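Local atomic coordinates of K Homology domain-containing protein (Pyrococcus horikoshii, PDB entry 2E3U), a protein that probably binds RNA through its KH domains and acts as a pre-ribosomal RNA processing factor. Residues Q34-L48 with I69-T81. Residues are numbered along the deposited sequence; the frame is centred on the assembly and turned at random.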
ATOM      1  N   GLN A  34      21.910   9.006   0.342  1.00 30.81           N
ATOM      2  CA  GLN A  34      21.045   7.869  -0.004  1.00 29.87           C
ATOM      3  C   GLN A  34      19.934   8.313  -0.938  1.00 28.73           C
ATOM      4  O   GLN A  34      19.359   9.381  -0.758  1.00 28.44           O
ATOM      5  CB  GLN A  34      20.419   7.270   1.248  1.00 29.37           C
ATOM      6  CG  GLN A  34      19.908   5.877   1.090  1.00 30.88           C
ATOM      7  CD  GLN A  34      19.296   5.347   2.392  1.00 34.18           C
ATOM      8  OE1 GLN A  34      19.518   5.909   3.468  1.00 35.17           O
ATOM      9  NE2 GLN A  34      18.507   4.282   2.289  1.00 32.51           N
ATOM     10  N   GLU A  35      19.650   7.471  -1.931  1.00 27.93           N
ATOM     11  CA  GLU A  35      18.657   7.727  -2.947  1.00 27.37           C
ATOM     12  C   GLU A  35      17.849   6.473  -3.248  1.00 26.35           C
ATOM     13  O   GLU A  35      18.413   5.437  -3.612  1.00 25.58           O
ATOM     14  CB  GLU A  35      19.364   8.207  -4.233  1.00 27.78           C
ATOM     15  CG  GLU A  35      18.454   8.795  -5.305  1.00 28.29           C
ATOM     16  CD  GLU A  35      19.190   8.998  -6.635  1.00 29.51           C
ATOM     17  OE1 GLU A  35      19.048   8.125  -7.528  1.00 30.52           O
ATOM     18  OE2 GLU A  35      19.932  10.014  -6.785  1.00 33.98           O
ATOM     19  N   GLU A  36      16.523   6.571  -3.132  1.00 25.64           N
ATOM     20  CA  GLU A  36      15.636   5.512  -3.638  1.00 25.10           C
ATOM     21  C   GLU A  36      14.873   6.016  -4.849  1.00 24.60           C
ATOM     22  O   GLU A  36      14.410   7.160  -4.898  1.00 23.66           O
ATOM     23  CB  GLU A  36      14.649   5.016  -2.573  1.00 25.03           C
ATOM     24  CG  GLU A  36      15.293   4.513  -1.295  1.00 28.19           C
ATOM     25  CD  GLU A  36      16.144   3.241  -1.482  1.00 33.52           C
ATOM     26  OE1 GLU A  36      15.708   2.337  -2.257  1.00 33.66           O
ATOM     27  OE2 GLU A  36      17.233   3.158  -0.844  1.00 34.10           O
ATOM     28  N   TYR A  37      14.746   5.160  -5.842  1.00 24.45           N
ATOM     29  CA  TYR A  37      14.080   5.571  -7.073  1.00 24.10           C
ATOM     30  C   TYR A  37      12.882   4.677  -7.288  1.00 23.21           C
ATOM     31  O   TYR A  37      13.029   3.461  -7.286  1.00 23.68           O
ATOM     32  CB  TYR A  37      15.038   5.451  -8.262  1.00 23.40           C
ATOM     33  CG  TYR A  37      14.367   5.370  -9.614  1.00 22.18           C
ATOM     34  CD1 TYR A  37      13.917   4.147 -10.123  1.00 22.87           C
ATOM     35  CD2 TYR A  37      14.213   6.504 -10.398  1.00 23.08           C
ATOM     36  CE1 TYR A  37      13.312   4.053 -11.385  1.00 24.21           C
ATOM     37  CE2 TYR A  37      13.629   6.435 -11.679  1.00 25.03           C
ATOM     38  CZ  TYR A  37      13.179   5.207 -12.161  1.00 24.48           C
ATOM     39  OH  TYR A  37      12.583   5.133 -13.398  1.00 24.03           O
ATOM     40  N   VAL A  38      11.709   5.262  -7.498  1.00 22.79           N
ATOM     41  CA  VAL A  38      10.538   4.436  -7.883  1.00 23.12           C
ATOM     42  C   VAL A  38       9.735   5.015  -9.041  1.00 23.28           C
ATOM     43  O   VAL A  38      10.044   6.076  -9.548  1.00 23.46           O
ATOM     44  CB  VAL A  38       9.581   4.106  -6.665  1.00 22.57           C
ATOM     45  CG1 VAL A  38      10.318   3.339  -5.580  1.00 21.96           C
ATOM     46  CG2 VAL A  38       8.906   5.350  -6.107  1.00 21.40           C
ATOM     47  N   LYS A  39       8.687   4.315  -9.446  1.00 24.28           N
ATOM     48  CA  LYS A  39       7.803   4.815 -10.484  1.00 25.01           C
ATOM     49  C   LYS A  39       6.396   4.472 -10.061  1.00 25.09           C
ATOM     50  O   LYS A  39       6.127   3.316  -9.742  1.00 25.40           O
ATOM     51  CB  LYS A  39       8.153   4.135 -11.825  1.00 25.44           C
ATOM     52  CG  LYS A  39       7.648   4.836 -13.085  1.00 27.57           C
ATOM     53  CD  LYS A  39       8.706   4.744 -14.195  1.00 28.45           C
ATOM     54  CE  LYS A  39       8.198   5.312 -15.514  1.00 32.49           C
ATOM     55  NZ  LYS A  39       9.026   4.920 -16.725  1.00 32.26           N
ATOM     56  N   ILE A  40       5.514   5.479 -10.040  1.00 24.97           N
ATOM     57  CA  ILE A  40       4.091   5.312  -9.707  1.00 24.23           C
ATOM     58  C   ILE A  40       3.263   5.658 -10.957  1.00 24.97           C
ATOM     59  O   ILE A  40       3.775   6.308 -11.860  1.00 25.01           O
ATOM     60  CB  ILE A  40       3.660   6.154  -8.448  1.00 24.59           C
ATOM     61  CG1 ILE A  40       3.617   7.680  -8.747  1.00 23.42           C
ATOM     62  CG2 ILE A  40       4.572   5.830  -7.251  1.00 21.89           C
ATOM     63  CD1 ILE A  40       2.835   8.508  -7.647  1.00 23.87           C
ATOM     64  N   PRO A  41       1.997   5.192 -11.032  1.00 25.27           N
ATOM     65  CA  PRO A  41       1.168   5.511 -12.209  1.00 25.88           C
ATOM     66  C   PRO A  41       0.943   6.995 -12.346  1.00 26.13           C
ATOM     67  O   PRO A  41       0.818   7.681 -11.333  1.00 26.04           O
ATOM     68  CB  PRO A  41      -0.192   4.830 -11.911  1.00 25.26           C
ATOM     69  CG  PRO A  41       0.039   3.905 -10.782  1.00 24.89           C
ATOM     70  CD  PRO A  41       1.283   4.345 -10.052  1.00 25.13           C
ATOM     71  N   LYS A  42       0.855   7.477 -13.585  1.00 27.98           N
ATOM     72  CA  LYS A  42       0.502   8.883 -13.862  1.00 29.57           C
ATOM     73  C   LYS A  42      -0.823   9.281 -13.186  1.00 30.36           C
ATOM     74  O   LYS A  42      -0.987  10.402 -12.670  1.00 30.76           O
ATOM     75  CB  LYS A  42       0.439   9.129 -15.366  1.00 30.08           C
ATOM     76  CG  LYS A  42       1.786   9.519 -16.021  1.00 32.66           C
ATOM     77  CD  LYS A  42       2.686   8.312 -16.339  1.00 35.60           C
ATOM     78  CE  LYS A  42       2.371   7.652 -17.698  1.00 35.76           C
ATOM     79  NZ  LYS A  42       2.648   8.509 -18.906  1.00 38.08           N
ATOM     80  N   ASP A  43      -1.761   8.343 -13.214  1.00 30.91           N
ATOM     81  CA  ASP A  43      -2.975   8.362 -12.404  1.00 31.77           C
ATOM     82  C   ASP A  43      -2.791   8.877 -10.944  1.00 30.22           C
ATOM     83  O   ASP A  43      -3.656   9.573 -10.382  1.00 29.60           O
ATOM     84  CB  ASP A  43      -3.552   6.927 -12.399  1.00 32.58           C
ATOM     85  CG  ASP A  43      -5.063   6.899 -12.318  1.00 36.53           C
ATOM     86  OD1 ASP A  43      -5.587   6.564 -11.223  1.00 41.48           O
ATOM     87  OD2 ASP A  43      -5.725   7.205 -13.344  1.00 37.93           O
ATOM     88  N   ARG A  44      -1.665   8.548 -10.335  1.00 28.79           N
ATOM     89  CA  ARG A  44      -1.511   8.798  -8.893  1.00 28.04           C
ATOM     90  C   ARG A  44      -0.691  10.020  -8.495  1.00 27.82           C
ATOM     91  O   ARG A  44      -0.688  10.422  -7.316  1.00 28.19           O
ATOM     92  CB  ARG A  44      -1.012   7.535  -8.182  1.00 26.63           C
ATOM     93  CG  ARG A  44      -1.978   6.373  -8.332  1.00 26.40           C
ATOM     94  CD  ARG A  44      -3.314   6.670  -7.693  1.00 22.26           C
ATOM     95  NE  ARG A  44      -3.188   6.719  -6.231  1.00 22.79           N
ATOM     96  CZ  ARG A  44      -4.194   6.990  -5.401  1.00 23.28           C
ATOM     97  NH1 ARG A  44      -3.991   6.997  -4.096  1.00 21.06           N
ATOM     98  NH2 ARG A  44      -5.421   7.213  -5.877  1.00 21.06           N
ATOM     99  N   ILE A  45      -0.012  10.615  -9.464  1.00 27.57           N
ATOM    100  CA  ILE A  45       0.976  11.666  -9.204  1.00 27.47           C
ATOM    101  C   ILE A  45       0.317  12.852  -8.496  1.00 27.66           C
ATOM    102  O   ILE A  45       0.849  13.374  -7.480  1.00 26.41           O
ATOM    103  CB  ILE A  45       1.649  12.107 -10.524  1.00 27.80           C
ATOM    104  CG1 ILE A  45       2.679  11.060 -10.966  1.00 27.65           C
ATOM    105  CG2 ILE A  45       2.275  13.550 -10.416  1.00 26.23           C
ATOM    106  CD1 ILE A  45       3.215  11.307 -12.420  1.00 28.90           C
ATOM    107  N   ALA A  46      -0.841  13.256  -9.039  1.00 27.03           N
ATOM    108  CA  ALA A  46      -1.628  14.347  -8.498  1.00 27.45           C
ATOM    109  C   ALA A  46      -1.988  14.124  -7.014  1.00 27.80           C
ATOM    110  O   ALA A  46      -1.966  15.071  -6.232  1.00 27.09           O
ATOM    111  CB  ALA A  46      -2.906  14.621  -9.383  1.00 27.08           C
ATOM    112  N   VAL A  47      -2.281  12.878  -6.623  1.00 28.72           N
ATOM    113  CA  VAL A  47      -2.521  12.565  -5.198  1.00 29.36           C
ATOM    114  C   VAL A  47      -1.246  12.570  -4.331  1.00 28.72           C
ATOM    115  O   VAL A  47      -1.279  13.008  -3.157  1.00 28.78           O
ATOM    116  CB  VAL A  47      -3.420  11.290  -4.981  1.00 29.81           C
ATOM    117  CG1 VAL A  47      -2.773  10.081  -5.512  1.00 31.99           C
ATOM    118  CG2 VAL A  47      -3.708  11.058  -3.520  1.00 31.18           C
ATOM    119  N   LEU A  48      -0.130  12.113  -4.898  1.00 28.52           N
ATOM    120  CA  LEU A  48       1.160  12.206  -4.210  1.00 28.22           C
ATOM    121  C   LEU A  48       1.554  13.680  -3.941  1.00 28.22           C
ATOM    122  O   LEU A  48       2.002  13.990  -2.851  1.00 27.38           O
ATOM    123  CB  LEU A  48       2.271  11.462  -4.976  1.00 28.36           C
ATOM    124  CG  LEU A  48       3.726  11.563  -4.456  1.00 28.56           C
ATOM    125  CD1 LEU A  48       3.858  10.860  -3.129  1.00 25.57           C
ATOM    126  CD2 LEU A  48       4.714  10.965  -5.427  1.00 26.72           C
ATOM    127  N   ILE A  69       9.636  14.663  -7.862  1.00 24.14           N
ATOM    128  CA  ILE A  69       8.688  13.994  -8.749  1.00 24.22           C
ATOM    129  C   ILE A  69       8.837  14.444 -10.208  1.00 25.44           C
ATOM    130  O   ILE A  69       8.915  15.636 -10.495  1.00 26.16           O
ATOM    131  CB  ILE A  69       7.250  14.183  -8.279  1.00 24.06           C
ATOM    132  CG1 ILE A  69       7.114  13.799  -6.796  1.00 22.04           C
ATOM    133  CG2 ILE A  69       6.272  13.342  -9.173  1.00 23.69           C
ATOM    134  CD1 ILE A  69       5.798  14.162  -6.190  1.00 22.17           C
ATOM    135  N   ASP A  70       8.901  13.487 -11.128  1.00 25.84           N
ATOM    136  CA  ASP A  70       8.713  13.809 -12.547  1.00 27.36           C
ATOM    137  C   ASP A  70       7.206  13.639 -12.860  1.00 27.27           C
ATOM    138  O   ASP A  70       6.682  12.530 -12.815  1.00 27.08           O
ATOM    139  CB  ASP A  70       9.555  12.850 -13.373  1.00 27.02           C
ATOM    140  CG  ASP A  70       9.786  13.312 -14.781  1.00 30.16           C
ATOM    141  OD1 ASP A  70      10.913  13.046 -15.272  1.00 32.85           O
ATOM    142  OD2 ASP A  70       8.871  13.900 -15.416  1.00 32.93           O
ATOM    143  N   SER A  71       6.523  14.736 -13.165  1.00 28.11           N
ATOM    144  CA  SER A  71       5.080  14.717 -13.436  1.00 29.28           C
ATOM    145  C   SER A  71       4.720  14.097 -14.785  1.00 29.97           C
ATOM    146  O   SER A  71       3.567  13.722 -15.013  1.00 30.64           O
ATOM    147  CB  SER A  71       4.496  16.136 -13.348  1.00 29.52           C
ATOM    148  OG  SER A  71       4.207  16.480 -11.994  1.00 30.47           O
ATOM    149  N   GLU A  72       5.699  13.991 -15.682  1.00 30.27           N
ATOM    150  CA  GLU A  72       5.459  13.408 -16.992  1.00 30.64           C
ATOM    151  C   GLU A  72       5.615  11.889 -17.012  1.00 29.85           C
ATOM    152  O   GLU A  72       4.981  11.205 -17.822  1.00 30.19           O
ATOM    153  CB  GLU A  72       6.367  14.046 -18.044  1.00 30.79           C
ATOM    154  CG  GLU A  72       5.847  15.380 -18.615  1.00 32.22           C
ATOM    155  CD  GLU A  72       6.501  15.751 -19.938  1.00 33.02           C
ATOM    156  OE1 GLU A  72       6.982  14.834 -20.655  1.00 36.76           O
ATOM    157  OE2 GLU A  72       6.520  16.960 -20.279  1.00 36.73           O
ATOM    158  N   THR A  73       6.462  11.360 -16.134  1.00 28.63           N
ATOM    159  CA  THR A  73       6.811   9.944 -16.200  1.00 27.20           C
ATOM    160  C   THR A  73       6.313   9.150 -14.989  1.00 26.23           C
ATOM    161  O   THR A  73       6.232   7.928 -15.036  1.00 26.57           O
ATOM    162  CB  THR A  73       8.340   9.727 -16.413  1.00 28.11           C
ATOM    163  OG1 THR A  73       9.063  10.201 -15.271  1.00 28.19           O
ATOM    164  CG2 THR A  73       8.865  10.445 -17.724  1.00 26.25           C
ATOM    165  N   GLY A  74       5.966   9.840 -13.917  1.00 24.84           N
ATOM    166  CA  GLY A  74       5.595   9.166 -12.667  1.00 23.55           C
ATOM    167  C   GLY A  74       6.821   8.703 -11.912  1.00 22.82           C
ATOM    168  O   GLY A  74       6.687   8.007 -10.940  1.00 22.41           O
ATOM    169  N   GLU A  75       8.022   9.113 -12.360  1.00 21.59           N
ATOM    170  CA  GLU A  75       9.242   8.745 -11.684  1.00 20.83           C
ATOM    171  C   GLU A  75       9.422   9.538 -10.396  1.00 19.72           C
ATOM    172  O   GLU A  75       9.254  10.754 -10.402  1.00 20.49           O
ATOM    173  CB  GLU A  75      10.444   8.968 -12.611  1.00 21.16           C
ATOM    174  CG  GLU A  75      10.619   7.849 -13.638  1.00 20.47           C
ATOM    175  CD  GLU A  75      11.667   8.175 -14.669  1.00 19.39           C
ATOM    176  OE1 GLU A  75      11.450   9.123 -15.446  1.00 20.95           O
ATOM    177  OE2 GLU A  75      12.708   7.487 -14.712  1.00 18.57           O
ATOM    178  N   VAL A  76       9.782   8.860  -9.298  1.00 17.55           N
ATOM    179  CA  VAL A  76       9.998   9.544  -8.017  1.00 14.59           C
ATOM    180  C   VAL A  76      11.312   9.144  -7.378  1.00 14.79           C
ATOM    181  O   VAL A  76      11.636   7.962  -7.299  1.00 13.46           O
ATOM    182  CB  VAL A  76       8.835   9.318  -6.992  1.00 14.91           C
ATOM    183  CG1 VAL A  76       8.964  10.269  -5.771  1.00  9.30           C
ATOM    184  CG2 VAL A  76       7.430   9.472  -7.673  1.00 11.13           C
ATOM    185  N   TRP A  77      12.058  10.161  -6.938  1.00 15.04           N
ATOM    186  CA  TRP A  77      13.310  10.013  -6.212  1.00 16.31           C
ATOM    187  C   TRP A  77      13.134  10.408  -4.736  1.00 16.84           C
ATOM    188  O   TRP A  77      12.704  11.510  -4.431  1.00 18.10           O
ATOM    189  CB  TRP A  77      14.419  10.889  -6.864  1.00 15.68           C
ATOM    190  CG  TRP A  77      14.795  10.464  -8.237  1.00 16.96           C
ATOM    191  CD1 TRP A  77      15.850   9.678  -8.574  1.00 16.20           C
ATOM    192  CD2 TRP A  77      14.145  10.822  -9.492  1.00 16.61           C
ATOM    193  NE1 TRP A  77      15.883   9.492  -9.927  1.00 15.18           N
ATOM    194  CE2 TRP A  77      14.866  10.190 -10.520  1.00 14.79           C
ATOM    195  CE3 TRP A  77      13.030  11.616  -9.832  1.00 16.57           C
ATOM    196  CZ2 TRP A  77      14.508  10.300 -11.890  1.00 16.48           C
ATOM    197  CZ3 TRP A  77      12.676  11.742 -11.194  1.00 16.43           C
ATOM    198  CH2 TRP A  77      13.420  11.087 -12.207  1.00 16.02           C
ATOM    199  N   ILE A  78      13.499   9.513  -3.828  1.00 17.86           N
ATOM    200  CA  ILE A  78      13.471   9.791  -2.421  1.00 18.18           C
ATOM    201  C   ILE A  78      14.900   9.900  -1.937  1.00 19.24           C
ATOM    202  O   ILE A  78      15.648   8.928  -1.966  1.00 19.37           O
ATOM    203  CB  ILE A  78      12.665   8.734  -1.608  1.00 18.10           C
ATOM    204  CG1 ILE A  78      11.226   8.603  -2.131  1.00 18.26           C
ATOM    205  CG2 ILE A  78      12.666   9.102  -0.102  1.00 16.06           C
ATOM    206  CD1 ILE A  78      11.007   7.540  -3.278  1.00 16.72           C
ATOM    207  N   THR A  79      15.284  11.094  -1.506  1.00 20.61           N
ATOM    208  CA  THR A  79      16.671  11.342  -1.132  1.00 22.18           C
ATOM    209  C   THR A  79      16.813  11.797   0.322  1.00 22.35           C
ATOM    210  O   THR A  79      15.948  12.488   0.875  1.00 21.73           O
ATOM    211  CB  THR A  79      17.400  12.321  -2.113  1.00 21.89           C
ATOM    212  OG1 THR A  79      16.635  13.515  -2.245  1.00 27.86           O
ATOM    213  CG2 THR A  79      17.523  11.746  -3.494  1.00 23.03           C
ATOM    214  N   SER A  80      17.912  11.395   0.955  1.00 22.45           N
ATOM    215  CA  SER A  80      18.093  11.771   2.340  1.00 23.24           C
ATOM    216  C   SER A  80      18.633  13.202   2.378  1.00 23.26           C
ATOM    217  O   SER A  80      19.145  13.681   1.385  1.00 23.07           O
ATOM    218  CB  SER A  80      19.030  10.783   3.039  1.00 22.63           C
ATOM    219  OG  SER A  80      20.323  10.907   2.521  1.00 21.53           O
ATOM    220  N   THR A  81      18.470  13.873   3.516  1.00 24.33           N
ATOM    221  CA  THR A  81      19.007  15.206   3.767  1.00 24.86           C
ATOM    222  C   THR A  81      19.873  15.136   5.052  1.00 25.79           C
ATOM    223  O   THR A  81      20.022  14.059   5.657  1.00 25.50           O
ATOM    224  CB  THR A  81      17.879  16.226   3.959  1.00 24.92           C
ATOM    225  OG1 THR A  81      17.219  15.972   5.201  1.00 25.96           O
ATOM    226  CG2 THR A  81      16.853  16.156   2.842  1.00 24.70           C
TER
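Tyr37 and Trp77 form a non-hydrogen-bonded pair between antiparallel strands 35-39 and 75-80, the first and third strands of a type I KH domain, whose three-stranded sheet has the order 1-3-2. The strand directions differ by 159°, and paired backbone bonds at Glu36-Ile78 and Val38-Val76 fix the register. The two rings point the same way yet meet as an offset edge-to-face stack: planes 65° apart, with Tyr37 CD2 above the indole near its rim, 3.5 Å from Trp77 NE1. Further along, Tyr37 OH donates to Glu75 OE2 (2.7 Å) on the anti lone pair, and the carboxylate stands almost perpendicular to the phenol ring. Glu75 OE1 accepts from Thr73 OG1 at 2.6 Å, again on the anti side; two hydroxyls thus fix the carboxylate's rotation. An alanine in place of Glu75 would probably leave both hydroxyls without this acceptor and the Tyr37 ring freer to turn. On the other sheet face, Val38 CG2 lies 4.1 Å from Ile78 CD1, under helix 87-101. Beyond the strand, helix 42-49 closes over the Ile69 end: Leu48, with CG anti to the backbone N (chi1 175°), brings CD2 against both Ile69 CD1 (3.5 Å) and Val76 CG2 (3.8 Å). Beside it, Ile45 CD1 presses against Gly74, only 3.2 Å from its CA.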